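Local coordinates for 1-deoxy-D-xylulose 5-phosphate reductoisomerase (Moraxella catarrhalis, PDB 4ZQG), which catalyses the NADPH-dependent conversion of 1-deoxy-D-xylulose 5-phosphate to 2-C-methyl-D-erythritol 4-phosphate in the MEP pathway of isoprenoid synthesis and is bound here by fosmidomycin, at residues A361-A366 against K400-K405. Numbering follows the deposited sequence.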
ATOM      1  N   ALA A 361      25.665 -19.484  11.561  1.00 79.95           N
ATOM      2  CA  ALA A 361      26.332 -18.653  10.562  1.00 81.79           C
ATOM      3  C   ALA A 361      27.612 -19.306  10.050  1.00 81.64           C
ATOM      4  O   ALA A 361      27.870 -19.323   8.838  1.00 83.08           O
ATOM      5  CB  ALA A 361      26.630 -17.270  11.129  1.00 83.07           C
ATOM      6  N   VAL A 362      28.395 -19.841  10.983  1.00 80.55           N
ATOM      7  CA  VAL A 362      29.705 -20.439  10.691  1.00 80.79           C
ATOM      8  C   VAL A 362      29.593 -21.625   9.744  1.00 77.11           C
ATOM      9  O   VAL A 362      30.356 -21.762   8.813  1.00 78.29           O
ATOM     10  CB  VAL A 362      30.397 -20.943  11.975  1.00 83.36           C
ATOM     11  CG1 VAL A 362      31.870 -21.200  11.707  1.00 85.08           C
ATOM     12  CG2 VAL A 362      30.225 -19.943  13.119  1.00 84.75           C
ATOM     13  N   ILE A 363      28.631 -22.479  10.015  1.00 76.36           N
ATOM     14  CA  ILE A 363      28.423 -23.712   9.269  1.00 76.71           C
ATOM     15  C   ILE A 363      28.039 -23.396   7.847  1.00 75.09           C
ATOM     16  O   ILE A 363      28.514 -24.057   6.917  1.00 77.58           O
ATOM     17  CB  ILE A 363      27.285 -24.573   9.904  1.00 75.68           C
ATOM     18  CG1 ILE A 363      27.693 -25.089  11.286  1.00 77.69           C
ATOM     19  CG2 ILE A 363      26.852 -25.717   8.982  1.00 74.45           C
ATOM     20  CD1 ILE A 363      29.083 -25.707  11.335  1.00 81.16           C
ATOM     21  N   VAL A 364      27.162 -22.409   7.697  1.00 72.73           N
ATOM     22  CA  VAL A 364      26.651 -22.008   6.388  1.00 72.40           C
ATOM     23  C   VAL A 364      27.718 -21.324   5.514  1.00 70.24           C
ATOM     24  O   VAL A 364      27.755 -21.552   4.308  1.00 69.49           O
ATOM     25  CB  VAL A 364      25.407 -21.089   6.507  1.00 72.90           C
ATOM     26  CG1 VAL A 364      24.917 -20.649   5.137  1.00 72.04           C
ATOM     27  CG2 VAL A 364      24.269 -21.818   7.220  1.00 73.93           C
ATOM     28  N   LYS A 365      28.584 -20.516   6.105  1.00 68.05           N
ATOM     29  CA  LYS A 365      29.641 -19.907   5.326  1.00 68.98           C
ATOM     30  C   LYS A 365      30.583 -20.993   4.885  1.00 70.49           C
ATOM     31  O   LYS A 365      30.911 -21.119   3.681  1.00 70.10           O
ATOM     32  CB  LYS A 365      30.402 -18.875   6.141  1.00 69.86           C
ATOM     33  CG  LYS A 365      31.395 -18.079   5.316  1.00 71.87           C
ATOM     34  CD  LYS A 365      32.285 -17.155   6.162  1.00 74.79           C
ATOM     35  CE  LYS A 365      33.071 -16.189   5.271  1.00 77.26           C
ATOM     36  NZ  LYS A 365      34.085 -15.386   6.011  1.00 79.73           N
ATOM     37  N   ALA A 366      30.988 -21.808   5.859  1.00 70.81           N
ATOM     38  CA  ALA A 366      31.975 -22.843   5.610  1.00 71.66           C
ATOM     39  C   ALA A 366      31.495 -23.684   4.456  1.00 70.28           C
ATOM     40  O   ALA A 366      32.271 -24.044   3.576  1.00 70.56           O
ATOM     41  CB  ALA A 366      32.220 -23.690   6.847  1.00 72.11           C
ATOM     42  N   LYS A 400      25.528 -34.119   3.789  1.00 65.13           N
ATOM     43  CA  LYS A 400      26.757 -34.801   4.252  1.00 67.52           C
ATOM     44  C   LYS A 400      27.819 -33.816   4.759  1.00 67.97           C
ATOM     45  O   LYS A 400      28.330 -33.968   5.863  1.00 67.33           O
ATOM     46  CB  LYS A 400      27.332 -35.661   3.125  1.00 70.50           C
ATOM     47  CG  LYS A 400      28.740 -36.211   3.374  1.00 76.08           C
ATOM     48  CD  LYS A 400      29.661 -36.084   2.157  1.00 78.96           C
ATOM     49  CE  LYS A 400      29.201 -36.980   1.013  1.00 80.02           C
ATOM     50  NZ  LYS A 400      29.926 -36.611  -0.227  1.00 81.04           N
ATOM     51  N   ILE A 401      28.124 -32.783   3.958  1.00 67.76           N
ATOM     52  CA  ILE A 401      29.281 -31.924   4.226  1.00 66.81           C
ATOM     53  C   ILE A 401      29.011 -30.992   5.377  1.00 65.66           C
ATOM     54  O   ILE A 401      29.887 -30.754   6.219  1.00 64.77           O
ATOM     55  CB  ILE A 401      29.694 -31.138   2.975  1.00 66.64           C
ATOM     56  CG1 ILE A 401      30.185 -32.105   1.924  1.00 67.07           C
ATOM     57  CG2 ILE A 401      30.807 -30.170   3.300  1.00 67.38           C
ATOM     58  CD1 ILE A 401      30.684 -31.463   0.673  1.00 67.86           C
ATOM     59  N   ALA A 402      27.793 -30.469   5.404  1.00 64.16           N
ATOM     60  CA  ALA A 402      27.360 -29.669   6.523  1.00 64.72           C
ATOM     61  C   ALA A 402      27.406 -30.492   7.814  1.00 66.05           C
ATOM     62  O   ALA A 402      27.925 -30.030   8.817  1.00 66.20           O
ATOM     63  CB  ALA A 402      25.950 -29.137   6.261  1.00 63.93           C
ATOM     64  N   THR A 403      26.866 -31.712   7.789  1.00 67.33           N
ATOM     65  CA  THR A 403      26.996 -32.605   8.947  1.00 70.27           C
ATOM     66  C   THR A 403      28.448 -32.734   9.362  1.00 72.22           C
ATOM     67  O   THR A 403      28.759 -32.640  10.541  1.00 74.70           O
ATOM     68  CB  THR A 403      26.465 -34.013   8.682  1.00 71.23           C
ATOM     69  OG1 THR A 403      25.103 -33.953   8.274  1.00 69.53           O
ATOM     70  CG2 THR A 403      26.541 -34.850   9.939  1.00 74.71           C
ATOM     71  N   ALA A 404      29.336 -32.929   8.388  1.00 73.12           N
ATOM     72  CA  ALA A 404      30.769 -33.033   8.666  1.00 74.49           C
ATOM     73  C   ALA A 404      31.329 -31.770   9.264  1.00 76.58           C
ATOM     74  O   ALA A 404      32.132 -31.830  10.166  1.00 77.34           O
ATOM     75  CB  ALA A 404      31.546 -33.390   7.409  1.00 74.16           C
ATOM     76  N   LYS A 405      30.928 -30.616   8.731  1.00 80.82           N
ATOM     77  CA  LYS A 405      31.407 -29.340   9.237  1.00 83.60           C
ATOM     78  C   LYS A 405      31.021 -29.177  10.691  1.00 82.04           C
ATOM     79  O   LYS A 405      31.783 -28.625  11.495  1.00 79.57           O
ATOM     80  CB  LYS A 405      30.779 -28.177   8.474  1.00 88.05           C
ATOM     81  CG  LYS A 405      31.129 -28.046   6.994  1.00 90.66           C
ATOM     82  CD  LYS A 405      32.604 -28.216   6.669  1.00 91.35           C
ATOM     83  CE  LYS A 405      32.852 -27.897   5.193  1.00 88.96           C
ATOM     84  NZ  LYS A 405      34.272 -27.537   4.932  1.00 88.44           N
TER
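I363 and K405 lie where the backbones come nearest, their CA atoms 6.4 Å apart. The helical segments 361-366 and 400-405 run roughly antiparallel, with 132° between their directions and 9.6 Å between their axes. I363 reaches across with both of its branches. CG1 stands anti to the carbonyl carbon (chi1 -67°), and its terminal CD1 comes 4.1 Å from K405 CB. The same methyl lies 4.0 Å from the backbone K405 O. CG2 goes to the preceding turn of the partner helix and meets A402 CB at 4.5 Å. Both residues are buried there. K405 bends at chi2 (-45°), and its chain then runs extended alongside A366. K405 CG lies 4.5 Å from A366 CB, and K405 CE 4.2 Å from A366 O. These are loose van der Waals contacts. The ammonium of K405 passes beyond them to a salt bridge with D370, just after helix 359-368. The contact joins helices 359-368 and 387-409 in the all-helical C-terminal region. Helix 333-351 backs the buried side: I363 packs on A346 and A402 on I345. I401 rests on helix 371-374.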